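Local structure of solute carrier family 15 member 1 (Mus musculus, 5A9D) at residues Q4-V9 with G87-P92; V109-K112 with V117-N120; K137-N142 with Y165-R170; P148-D153 with D174-V179. The protein cotransports protons and small peptides in the intestine, the fragment here being its extracellular domain, built from immunoglobulin-like modules. All blocks are in the same frame, centred on the assembly; numbering follows the deposited sequence.

Contact 1 of 4, residues Q4-V9 with G87-P92; sequences QVQIKV and GLNQKP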
loop_
_atom_site.group_PDB
_atom_site.type_symbol
_atom_site.label_atom_id
_atom_site.label_comp_id
_atom_site.label_asym_id
_atom_site.label_seq_id
_atom_site.Cartn_x
_atom_site.Cartn_y
_atom_site.Cartn_z
ATOM N N GLN A 4 6.547 13.006 11.073
ATOM C CA GLN A 4 6.150 13.900 9.976
ATOM C C GLN A 4 5.364 13.184 8.855
ATOM O O GLN A 4 5.598 12.012 8.539
ATOM C CB GLN A 4 7.320 14.738 9.419
ATOM C CG GLN A 4 8.296 14.008 8.486
ATOM C CD GLN A 4 9.403 14.879 7.918
ATOM O OE1 GLN A 4 9.670 14.887 6.702
ATOM N NE2 GLN A 4 10.057 15.662 8.778
ATOM N N VAL A 5 4.370 13.882 8.349
ATOM C CA VAL A 5 3.474 13.414 7.301
ATOM C C VAL A 5 3.806 14.239 6.047
ATOM O O VAL A 5 3.922 15.464 6.133
ATOM C CB VAL A 5 1.999 13.588 7.774
ATOM C CG1 VAL A 5 1.009 13.502 6.611
ATOM C CG2 VAL A 5 1.655 12.539 8.838
ATOM N N GLN A 6 4.069 13.564 4.917
ATOM C CA GLN A 6 4.357 14.269 3.667
ATOM C C GLN A 6 3.144 14.134 2.761
ATOM O O GLN A 6 2.589 13.037 2.610
ATOM C CB GLN A 6 5.626 13.757 2.995
ATOM C CG GLN A 6 6.935 14.281 3.625
ATOM C CD GLN A 6 8.182 13.708 2.969
ATOM O OE1 GLN A 6 8.175 13.325 1.808
ATOM N NE2 GLN A 6 9.292 13.602 3.693
ATOM N N ILE A 7 2.672 15.270 2.225
ATOM C CA ILE A 7 1.495 15.322 1.360
ATOM C C ILE A 7 1.775 16.144 0.098
ATOM O O ILE A 7 2.180 17.296 0.173
ATOM C CB ILE A 7 0.243 15.894 2.106
ATOM C CG1 ILE A 7 0.002 15.179 3.456
ATOM C CG2 ILE A 7 -1.022 15.850 1.198
ATOM C CD1 ILE A 7 -0.972 15.880 4.454
ATOM N N LYS A 8 1.447 15.558 -1.045
ATOM C CA LYS A 8 1.508 16.185 -2.367
ATOM C C LYS A 8 0.053 16.267 -2.806
ATOM O O LYS A 8 -0.716 15.359 -2.523
ATOM C CB LYS A 8 2.311 15.288 -3.332
ATOM C CG LYS A 8 2.294 15.678 -4.797
ATOM C CD LYS A 8 2.332 14.396 -5.579
ATOM C CE LYS A 8 3.508 14.294 -6.488
ATOM N NZ LYS A 8 3.706 12.891 -6.900
ATOM N N VAL A 9 -0.341 17.350 -3.453
ATOM C CA VAL A 9 -1.730 17.475 -3.928
ATOM C C VAL A 9 -1.722 17.359 -5.446
ATOM O O VAL A 9 -0.894 17.981 -6.089
ATOM C CB VAL A 9 -2.412 18.786 -3.470
ATOM C CG1 VAL A 9 -3.902 18.825 -3.894
ATOM C CG2 VAL A 9 -2.265 18.981 -1.961
ATOM N N GLY A 87 4.204 5.546 0.222
ATOM C CA GLY A 87 5.362 4.929 0.854
ATOM C C GLY A 87 6.070 5.785 1.892
ATOM O O GLY A 87 5.527 6.777 2.384
ATOM N N LEU A 88 7.270 5.377 2.261
ATOM C CA LEU A 88 8.027 6.014 3.320
ATOM C C LEU A 88 8.607 7.361 2.978
ATOM O O LEU A 88 8.947 7.611 1.822
ATOM C CB LEU A 88 9.123 5.074 3.807
ATOM C CG LEU A 88 8.647 3.730 4.381
ATOM C CD1 LEU A 88 9.831 2.900 4.762
ATOM C CD2 LEU A 88 7.835 3.911 5.630
ATOM N N ASN A 89 8.714 8.232 3.988
ATOM C CA ASN A 89 9.329 9.562 3.864
ATOM C C ASN A 89 10.812 9.465 3.551
ATOM O O ASN A 89 11.334 10.314 2.836
ATOM C CB ASN A 89 9.182 10.338 5.173
ATOM C CG ASN A 89 7.834 10.942 5.326
ATOM O OD1 ASN A 89 7.029 10.907 4.402
ATOM N ND2 ASN A 89 7.537 11.445 6.510
ATOM N N GLN A 90 11.494 8.447 4.109
ATOM C CA GLN A 90 12.933 8.235 3.933
ATOM C C GLN A 90 13.224 6.872 3.345
ATOM O O GLN A 90 12.578 5.882 3.694
ATOM C CB GLN A 90 13.650 8.378 5.293
ATOM C CG GLN A 90 13.885 9.821 5.733
ATOM C CD GLN A 90 15.183 10.376 5.181
ATOM O OE1 GLN A 90 15.278 10.763 4.007
ATOM N NE2 GLN A 90 16.223 10.409 6.012
ATOM N N LYS A 91 14.213 6.813 2.465
ATOM C CA LYS A 91 14.660 5.563 1.875
ATOM C C LYS A 91 15.430 4.790 2.959
ATOM O O LYS A 91 16.308 5.361 3.624
ATOM C CB LYS A 91 15.563 5.811 0.655
ATOM C CG LYS A 91 15.649 4.599 -0.283
ATOM C CD LYS A 91 16.479 4.909 -1.514
ATOM C CE LYS A 91 16.172 3.988 -2.668
ATOM N NZ LYS A 91 16.722 4.510 -3.949
ATOM N N PRO A 92 15.058 3.519 3.221
ATOM C CA PRO A 92 15.791 2.759 4.244
ATOM C C PRO A 92 17.266 2.598 3.866
ATOM O O PRO A 92 17.598 2.244 2.719
ATOM C CB PRO A 92 15.070 1.408 4.280
ATOM C CG PRO A 92 14.326 1.315 3.012
ATOM C CD PRO A 92 14.003 2.703 2.575
#
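Q6 on strand 4-9 and N89, just past the end of strand 80-88, bring their CA atoms to 6.8 Å, close enough for side chains but not for strand pairing. Both strands belong to one sheet of the first immunoglobulin-like module, with strand 69-76 lying between them, so N89 has to reach over the sheet toward the first strand. Two amides laid flat on each other carry the contact: the planes of Q6 and N89 are only 5° apart, with Q6 NE2 3.4 Å from N89 CG and Q6 CD 3.4 Å from N89 OD1. Q6 comes to this position with CG beside its backbone N (chi1 -78°) and an extended chain, and its OE1 is taken by R70. Replacing Q6 with an alanine would probably uncover one side of the N89 amide and leave R70 NE and Q4 OE1 each short of a partner. L88, the residue before N89, is hydrogen-bonded through its backbone N to T189 and through its O to N188 of the second subunit. The N89 amide also reaches the backbone: ND2 gives Q4 O a weak, bent hydrogen bond of 2.9 Å (128°), and Q6 NE2 closes the cluster on Q4 OE1 at 3.3 Å.

Contact 2 of 4, residues V109-K112 with V117-N120; sequences VTIK and VYEN
I111 and Y118 form an antiparallel hydrogen-bonded pair, with I111 N to Y118 O at 2.9 Å and Y118 N to I111 O at 2.8 Å. The same I111 O lies at the edge of the Y118 ring, in its plane and 3.7 Å from CD1, while I111 CD1 rests against Y118 CB at 3.9 Å. A side chain supplies the third bond: T110 OG1 accepts from N120 N at 3.1 Å, almost perfectly straight at 176°. The hydroxyl can do so because it stands beside T110's own backbone N (chi1 -71°), with the methyl CG2 turned instead toward V117 CG1. N120 has a left-handed backbone, and its N-H points at the threonine oxygen rather than at V109 O. One step further out, the ring of Y118 is fixed by an edge-to-face contact with F101 and by a hydrogen bond from its OH to I99 O, so I111 and Y118 face the core; V117, on the other face, touches Q67 of the first module. The two strands run at 169° to each other as a beta hairpin, in which 116-121 is the outer strand of its sheet and 109-113 continues the pairing to strand 138-142, through T110 with N142 and K112 with T140.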
loop_
_atom_site.group_PDB
_atom_site.type_symbol
_atom_site.label_atom_id
_atom_site.label_comp_id
_atom_site.label_asym_id
_atom_site.label_seq_id
_atom_site.Cartn_x
_atom_site.Cartn_y
_atom_site.Cartn_z
ATOM N N VAL A 109 -4.356 -1.270 18.128
ATOM C CA VAL A 109 -3.117 -1.227 18.892
ATOM C C VAL A 109 -2.207 -0.137 18.341
ATOM O O VAL A 109 -2.206 0.114 17.146
ATOM C CB VAL A 109 -2.381 -2.598 18.965
ATOM C CG1 VAL A 109 -3.185 -3.634 19.733
ATOM C CG2 VAL A 109 -1.968 -3.116 17.591
ATOM N N THR A 110 -1.411 0.475 19.207
ATOM C CA THR A 110 -0.432 1.468 18.817
ATOM C C THR A 110 0.914 0.967 19.288
ATOM O O THR A 110 1.063 0.534 20.431
ATOM C CB THR A 110 -0.823 2.872 19.310
ATOM O OG1 THR A 110 -1.936 3.296 18.535
ATOM C CG2 THR A 110 0.320 3.900 19.140
ATOM N N ILE A 111 1.891 0.998 18.392
ATOM C CA ILE A 111 3.237 0.544 18.689
ATOM C C ILE A 111 4.150 1.704 18.522
ATOM O O ILE A 111 4.065 2.396 17.509
ATOM C CB ILE A 111 3.709 -0.658 17.805
ATOM C CG1 ILE A 111 2.697 -1.798 17.853
ATOM C CG2 ILE A 111 5.118 -1.125 18.231
ATOM C CD1 ILE A 111 1.734 -1.827 16.639
ATOM N N LYS A 112 5.058 1.903 19.506
ATOM C CA LYS A 112 6.055 2.965 19.444
ATOM C C LYS A 112 7.401 2.258 19.569
ATOM O O LYS A 112 7.599 1.478 20.510
ATOM C CB LYS A 112 5.874 4.022 20.562
ATOM C CG LYS A 112 4.544 4.775 20.490
ATOM C CD LYS A 112 4.682 6.186 21.005
ATOM C CE LYS A 112 3.358 6.903 21.109
ATOM N NZ LYS A 112 3.491 8.204 21.830
ATOM N N VAL A 117 6.302 5.253 14.965
ATOM C CA VAL A 117 4.972 4.926 15.458
ATOM C C VAL A 117 4.212 4.145 14.398
ATOM O O VAL A 117 4.278 4.465 13.219
ATOM C CB VAL A 117 4.166 6.225 15.867
ATOM C CG1 VAL A 117 2.808 5.886 16.468
ATOM C CG2 VAL A 117 4.948 7.089 16.835
ATOM N N TYR A 118 3.446 3.171 14.841
ATOM C CA TYR A 118 2.531 2.369 14.056
ATOM C C TYR A 118 1.229 2.605 14.812
ATOM O O TYR A 118 0.957 1.950 15.820
ATOM C CB TYR A 118 2.886 0.896 14.127
ATOM C CG TYR A 118 4.272 0.519 13.648
ATOM C CD1 TYR A 118 5.365 0.591 14.498
ATOM C CD2 TYR A 118 4.465 -0.041 12.388
ATOM C CE1 TYR A 118 6.641 0.196 14.076
ATOM C CE2 TYR A 118 5.725 -0.476 11.969
ATOM C CZ TYR A 118 6.798 -0.392 12.831
ATOM O OH TYR A 118 8.020 -0.840 12.425
ATOM N N GLU A 119 0.462 3.578 14.357
ATOM C CA GLU A 119 -0.745 4.012 15.028
ATOM C C GLU A 119 -1.980 3.287 14.592
ATOM O O GLU A 119 -2.215 3.132 13.396
ATOM C CB GLU A 119 -0.934 5.539 14.881
ATOM C CG GLU A 119 -1.836 6.121 15.967
ATOM C CD GLU A 119 -1.554 7.564 16.335
ATOM O OE1 GLU A 119 -2.087 8.458 15.643
ATOM O OE2 GLU A 119 -0.809 7.803 17.313
ATOM N N ASN A 120 -2.792 2.868 15.590
ATOM C CA ASN A 120 -4.098 2.235 15.404
ATOM C C ASN A 120 -4.126 1.122 14.367
ATOM O O ASN A 120 -4.890 1.183 13.405
ATOM C CB ASN A 120 -5.141 3.316 15.066
ATOM C CG ASN A 120 -5.361 4.331 16.145
ATOM O OD1 ASN A 120 -5.179 4.066 17.337
ATOM N ND2 ASN A 120 -5.794 5.518 15.741
#

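Contact 3 of 4, residues K137-N142 with Y165-R170; sequences KQYTIN and YTYVIR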
loop_
_atom_site.group_PDB
_atom_site.type_symbol
_atom_site.label_atom_id
_atom_site.label_comp_id
_atom_site.label_asym_id
_atom_site.label_seq_id
_atom_site.Cartn_x
_atom_site.Cartn_y
_atom_site.Cartn_z
ATOM N N LYS A 137 15.860 -3.775 19.955
ATOM C CA LYS A 137 15.150 -2.494 20.045
ATOM C C LYS A 137 14.070 -2.629 21.101
ATOM O O LYS A 137 13.347 -3.638 21.125
ATOM C CB LYS A 137 14.457 -2.107 18.692
ATOM C CG LYS A 137 15.374 -1.954 17.474
ATOM C CD LYS A 137 16.325 -0.783 17.609
ATOM C CE LYS A 137 17.660 -1.140 17.019
ATOM N NZ LYS A 137 18.687 -0.120 17.297
ATOM N N GLN A 138 13.929 -1.602 21.940
ATOM C CA GLN A 138 12.858 -1.566 22.925
ATOM C C GLN A 138 11.611 -1.007 22.223
ATOM O O GLN A 138 11.727 -0.152 21.358
ATOM C CB GLN A 138 13.224 -0.665 24.108
ATOM C CG GLN A 138 14.202 -1.292 25.081
ATOM C CD GLN A 138 13.753 -1.037 26.488
ATOM O OE1 GLN A 138 14.066 0.009 27.079
ATOM N NE2 GLN A 138 12.950 -1.960 27.025
ATOM N N TYR A 139 10.425 -1.482 22.585
ATOM C CA TYR A 139 9.186 -0.946 22.033
ATOM C C TYR A 139 8.021 -1.068 22.999
ATOM O O TYR A 139 8.076 -1.840 23.965
ATOM C CB TYR A 139 8.849 -1.534 20.648
ATOM C CG TYR A 139 8.517 -3.006 20.608
ATOM C CD1 TYR A 139 9.524 -3.968 20.526
ATOM C CD2 TYR A 139 7.198 -3.438 20.563
ATOM C CE1 TYR A 139 9.217 -5.324 20.424
ATOM C CE2 TYR A 139 6.881 -4.784 20.482
ATOM C CZ TYR A 139 7.890 -5.722 20.405
ATOM O OH TYR A 139 7.531 -7.027 20.285
ATOM N N THR A 140 6.983 -0.263 22.773
ATOM C CA THR A 140 5.822 -0.320 23.633
ATOM C C THR A 140 4.615 -0.626 22.838
ATOM O O THR A 140 4.517 -0.217 21.696
ATOM C CB THR A 140 5.597 0.984 24.439
ATOM O OG1 THR A 140 5.140 2.003 23.551
ATOM C CG2 THR A 140 6.821 1.431 25.224
ATOM N N ILE A 141 3.640 -1.245 23.485
ATOM C CA ILE A 141 2.362 -1.546 22.873
ATOM C C ILE A 141 1.286 -1.031 23.813
ATOM O O ILE A 141 1.250 -1.420 24.971
ATOM C CB ILE A 141 2.168 -3.053 22.552
ATOM C CG1 ILE A 141 3.151 -3.543 21.473
ATOM C CG2 ILE A 141 0.705 -3.312 22.110
ATOM C CD1 ILE A 141 3.325 -5.069 21.473
ATOM N N ASN A 142 0.424 -0.158 23.311
ATOM C CA ASN A 142 -0.688 0.395 24.082
ATOM C C ASN A 142 -2.001 0.091 23.378
ATOM O O ASN A 142 -2.115 0.240 22.157
ATOM C CB ASN A 142 -0.481 1.883 24.378
ATOM C CG ASN A 142 0.603 2.104 25.420
ATOM O OD1 ASN A 142 0.334 2.151 26.621
ATOM N ND2 ASN A 142 1.864 2.183 24.998
ATOM N N TYR A 165 10.918 -8.468 9.375
ATOM C CA TYR A 165 10.197 -9.254 10.373
ATOM C C TYR A 165 8.774 -8.774 10.523
ATOM O O TYR A 165 8.486 -7.596 10.328
ATOM C CB TYR A 165 10.890 -9.190 11.753
ATOM C CG TYR A 165 12.355 -9.580 11.750
ATOM C CD1 TYR A 165 12.743 -10.907 11.902
ATOM C CD2 TYR A 165 13.351 -8.620 11.598
ATOM C CE1 TYR A 165 14.086 -11.271 11.880
ATOM C CE2 TYR A 165 14.695 -8.968 11.599
ATOM C CZ TYR A 165 15.056 -10.297 11.731
ATOM O OH TYR A 165 16.386 -10.628 11.722
ATOM N N THR A 166 7.894 -9.706 10.911
ATOM C CA THR A 166 6.493 -9.474 11.216
ATOM C C THR A 166 6.345 -9.865 12.674
ATOM O O THR A 166 6.668 -10.984 13.063
ATOM C CB THR A 166 5.581 -10.297 10.313
ATOM O OG1 THR A 166 5.713 -9.839 8.984
ATOM C CG2 THR A 166 4.118 -10.158 10.687
ATOM N N TYR A 167 5.914 -8.924 13.469
ATOM C CA TYR A 167 5.690 -9.142 14.897
ATOM C C TYR A 167 4.189 -9.285 15.101
ATOM O O TYR A 167 3.436 -8.369 14.767
ATOM C CB TYR A 167 6.302 -7.951 15.668
ATOM C CG TYR A 167 7.813 -8.008 15.811
ATOM C CD1 TYR A 167 8.609 -8.618 14.843
ATOM C CD2 TYR A 167 8.444 -7.515 16.947
ATOM C CE1 TYR A 167 9.995 -8.740 15.010
ATOM C CE2 TYR A 167 9.827 -7.636 17.125
ATOM C CZ TYR A 167 10.599 -8.235 16.147
ATOM O OH TYR A 167 11.961 -8.330 16.318
ATOM N N VAL A 168 3.739 -10.487 15.490
ATOM C CA VAL A 168 2.303 -10.768 15.668
ATOM C C VAL A 168 1.946 -10.557 17.131
ATOM O O VAL A 168 2.482 -11.230 17.991
ATOM C CB VAL A 168 1.905 -12.191 15.151
ATOM C CG1 VAL A 168 0.455 -12.521 15.495
ATOM C CG2 VAL A 168 2.136 -12.326 13.646
ATOM N N ILE A 169 1.019 -9.636 17.398
ATOM C CA ILE A 169 0.564 -9.295 18.738
ATOM C C ILE A 169 -0.652 -10.131 19.060
ATOM O O ILE A 169 -1.634 -10.052 18.327
ATOM C CB ILE A 169 0.233 -7.775 18.788
ATOM C CG1 ILE A 169 1.483 -6.929 18.374
ATOM C CG2 ILE A 169 -0.354 -7.382 20.191
ATOM C CD1 ILE A 169 1.113 -5.386 18.044
ATOM N N ARG A 170 -0.626 -10.877 20.181
ATOM C CA ARG A 170 -1.781 -11.685 20.610
ATOM C C ARG A 170 -1.968 -11.649 22.110
ATOM O O ARG A 170 -1.067 -11.192 22.827
ATOM C CB ARG A 170 -1.612 -13.144 20.159
ATOM C CG ARG A 170 -0.342 -13.824 20.682
ATOM C CD ARG A 170 -0.515 -15.326 20.675
ATOM N NE ARG A 170 0.751 -16.013 20.437
ATOM C CZ ARG A 170 0.961 -17.300 20.692
ATOM N NH1 ARG A 170 -0.002 -18.044 21.231
ATOM N NH2 ARG A 170 2.135 -17.853 20.422
#
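Y139 and Y167 lie across from each other with CA atoms 11.4 Å apart, and I141 and I169 with theirs at 9.0 Å, a spacing at which two strands meet through side chains rather than through backbone bonds. This is the interior of a beta sandwich, the immunoglobulin-like second module, with strand 138-142 in one sheet and strand 164-171 in the other. The tyrosine rings are oblique, their centroids 6.0 Å apart and their planes at 59°. Y139 meets the other ring near its phenol end: its OH lies at the edge of the Y167 ring, close to the ring plane, 3.5 Å from Y167 CD2. To get there its CG takes the position between the backbone N and the carbonyl carbon (chi1 66°), which swings the ring across the gap between the sheets. F101, on a neighbouring strand, meets both rings and completes an aromatic cluster. A serine in place of Y139 would probably open a gap in this cluster, with the Y167 edge and F101 both losing a packing partner. On its outer side strand 164-171 packs on the second subunit, V168 against M31 there. Beside the tyrosines the isoleucines meet tip to tip, I141 CD1 lying 4.1 Å from I169 CG1.

Contact 4 of 4, residues P148-D153 with D174-V179; sequences PTCLTD and DGCLEV
C150 and C176 join these segments through sulfur, with no aromatic ring in either; the flat group close to the bridge is the carboxylate of D174, whose OD1 receives a weak hydrogen bond of 3.3 Å from C176 N. The disulfide itself, SG to SG at 2.0 Å, is the direct link between the segments, bringing the two CA atoms to 5.6 Å. Each SG sits beside its own backbone N, and the torsion about the S-S bond is -74°, a left-handed twist. Both cysteines were modelled in two conformers, so these details describe one of them. Between D174 and C176 in the chain sits G175, whose phi of 88° would drive any side chain into the carbonyl O of D174, a reason for glycine here; its O accepts a hydrogen bond from R171 NE. A water makes a second link: it accepts from L177 N at 2.8 Å and appears to donate to L151 O, though that distance is short enough to be doubtful. Toward the interior, L177 packs on I141 and I169. The bond thus pins the loop before strand 153-155 to the turn of the hairpin 164-171/177-184, a surface disulfide at one end of an immunoglobulin-like sandwich, unlike the buried intersheet disulfide of classical immunoglobulin domains.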
loop_
_atom_site.group_PDB
_atom_site.type_symbol
_atom_site.label_atom_id
_atom_site.label_comp_id
_atom_site.label_asym_id
_atom_site.label_seq_id
_atom_site.Cartn_x
_atom_site.Cartn_y
_atom_site.Cartn_z
ATOM N N PRO A 148 -5.013 -2.196 32.320
ATOM C CA PRO A 148 -3.941 -1.172 32.349
ATOM C C PRO A 148 -2.698 -1.594 33.142
ATOM O O PRO A 148 -1.618 -1.033 32.941
ATOM C CB PRO A 148 -4.628 0.043 32.995
ATOM C CG PRO A 148 -5.753 -0.520 33.765
ATOM C CD PRO A 148 -6.244 -1.691 32.965
ATOM N N THR A 149 -2.872 -2.579 34.042
ATOM C CA THR A 149 -1.832 -3.166 34.891
ATOM C C THR A 149 -0.856 -4.073 34.112
ATOM O O THR A 149 0.258 -4.311 34.598
ATOM C CB THR A 149 -2.470 -3.941 36.051
ATOM O OG1 THR A 149 -3.334 -4.952 35.521
ATOM C CG2 THR A 149 -3.232 -3.036 37.021
ATOM N N CYS A 150 -1.271 -4.554 32.911
ATOM C CA CYS A 150 -0.489 -5.422 32.014
ATOM C C CYS A 150 0.777 -4.731 31.522
ATOM O O CYS A 150 0.764 -3.526 31.251
ATOM C CB CYS A 150 -1.323 -5.896 30.829
ATOM S SG CYS A 150 -2.682 -7.016 31.231
ATOM N N LEU A 151 1.850 -5.524 31.345
ATOM C CA LEU A 151 3.139 -5.075 30.807
ATOM C C LEU A 151 3.017 -4.505 29.365
ATOM O O LEU A 151 2.441 -5.138 28.489
ATOM C CB LEU A 151 4.130 -6.251 30.928
ATOM C CG LEU A 151 5.543 -6.160 30.385
ATOM C CD1 LEU A 151 5.689 -6.799 29.043
ATOM C CD2 LEU A 151 6.365 -4.951 30.892
ATOM N N THR A 152 3.502 -3.279 29.156
ATOM C CA THR A 152 3.437 -2.604 27.846
ATOM C C THR A 152 4.814 -2.452 27.186
ATOM O O THR A 152 4.900 -1.960 26.061
ATOM C CB THR A 152 2.733 -1.230 27.948
ATOM O OG1 THR A 152 3.441 -0.387 28.850
ATOM C CG2 THR A 152 1.265 -1.338 28.347
ATOM N N ASP A 153 5.878 -2.863 27.886
ATOM C CA ASP A 153 7.257 -2.738 27.400
ATOM C C ASP A 153 7.766 -4.044 26.861
ATOM O O ASP A 153 7.596 -5.080 27.498
ATOM C CB ASP A 153 8.182 -2.217 28.511
ATOM C CG ASP A 153 7.741 -0.874 29.078
ATOM O OD1 ASP A 153 7.585 0.082 28.289
ATOM O OD2 ASP A 153 7.564 -0.780 30.315
ATOM N N ASP A 174 -2.051 -15.526 30.374
ATOM C CA ASP A 174 -2.394 -14.773 31.589
ATOM C C ASP A 174 -3.339 -13.583 31.333
ATOM O O ASP A 174 -3.598 -12.812 32.253
ATOM C CB ASP A 174 -1.102 -14.331 32.326
ATOM C CG ASP A 174 -0.311 -13.193 31.685
ATOM O OD1 ASP A 174 -0.366 -13.047 30.440
ATOM O OD2 ASP A 174 0.372 -12.457 32.427
ATOM N N GLY A 175 -3.829 -13.436 30.098
ATOM C CA GLY A 175 -4.733 -12.349 29.725
ATOM C C GLY A 175 -4.077 -11.050 29.270
ATOM O O GLY A 175 -4.778 -10.123 28.831
ATOM N N CYS A 176 -2.740 -10.968 29.359
ATOM C CA CYS A 176 -2.004 -9.782 28.929
ATOM C C CYS A 176 -1.481 -9.925 27.488
ATOM O O CYS A 176 -2.041 -10.713 26.725
ATOM C CB CYS A 176 -0.909 -9.418 29.928
ATOM S SG CYS A 176 -1.538 -8.677 31.459
ATOM N N LEU A 177 -0.459 -9.156 27.099
ATOM C CA LEU A 177 0.085 -9.173 25.744
ATOM C C LEU A 177 1.310 -10.008 25.591
ATOM O O LEU A 177 2.135 -10.089 26.495
ATOM C CB LEU A 177 0.391 -7.755 25.220
ATOM C CG LEU A 177 -0.786 -6.853 24.967
ATOM C CD1 LEU A 177 -0.325 -5.587 24.396
ATOM C CD2 LEU A 177 -1.777 -7.485 24.033
ATOM N N GLU A 178 1.468 -10.556 24.388
ATOM C CA GLU A 178 2.570 -11.415 23.978
ATOM C C GLU A 178 2.828 -11.089 22.497
ATOM O O GLU A 178 1.888 -10.805 21.751
ATOM C CB GLU A 178 2.085 -12.865 24.121
ATOM C CG GLU A 178 3.107 -13.931 23.887
ATOM C CD GLU A 178 2.610 -15.251 24.419
ATOM O OE1 GLU A 178 1.829 -15.917 23.706
ATOM O OE2 GLU A 178 2.963 -15.597 25.569
ATOM N N VAL A 179 4.082 -11.182 22.068
ATOM C CA VAL A 179 4.473 -10.939 20.693
ATOM C C VAL A 179 5.258 -12.139 20.127
ATOM O O VAL A 179 6.251 -12.551 20.714
ATOM C CB VAL A 179 5.254 -9.595 20.547
ATOM C CG1 VAL A 179 5.564 -9.304 19.080
ATOM C CG2 VAL A 179 4.479 -8.425 21.163
HETATM O O HOH W 1 1.175 -7.341 28.390
#

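Overall arrangement
From the N terminus, contact 1 closes first, joining the first strand to the exit of the first module across 77 intervening residues. The chain then enters the second module, where contact 2 closes a tight hairpin in series. Contacts 3 and 4 cross, their segments alternating along the chain, so the sheet-to-sheet packing and the disulfide belong to overlapping spans of the chain. Contact 2 shares a sheet with contact 3, their centres about 9 Å apart, and the centre of contact 4 lies about 11 Å from that of contact 3, which it touches. Contact 1 stands apart, its centre about 32 Å from that of contact 4; both it and contact 3 touch the second subunit.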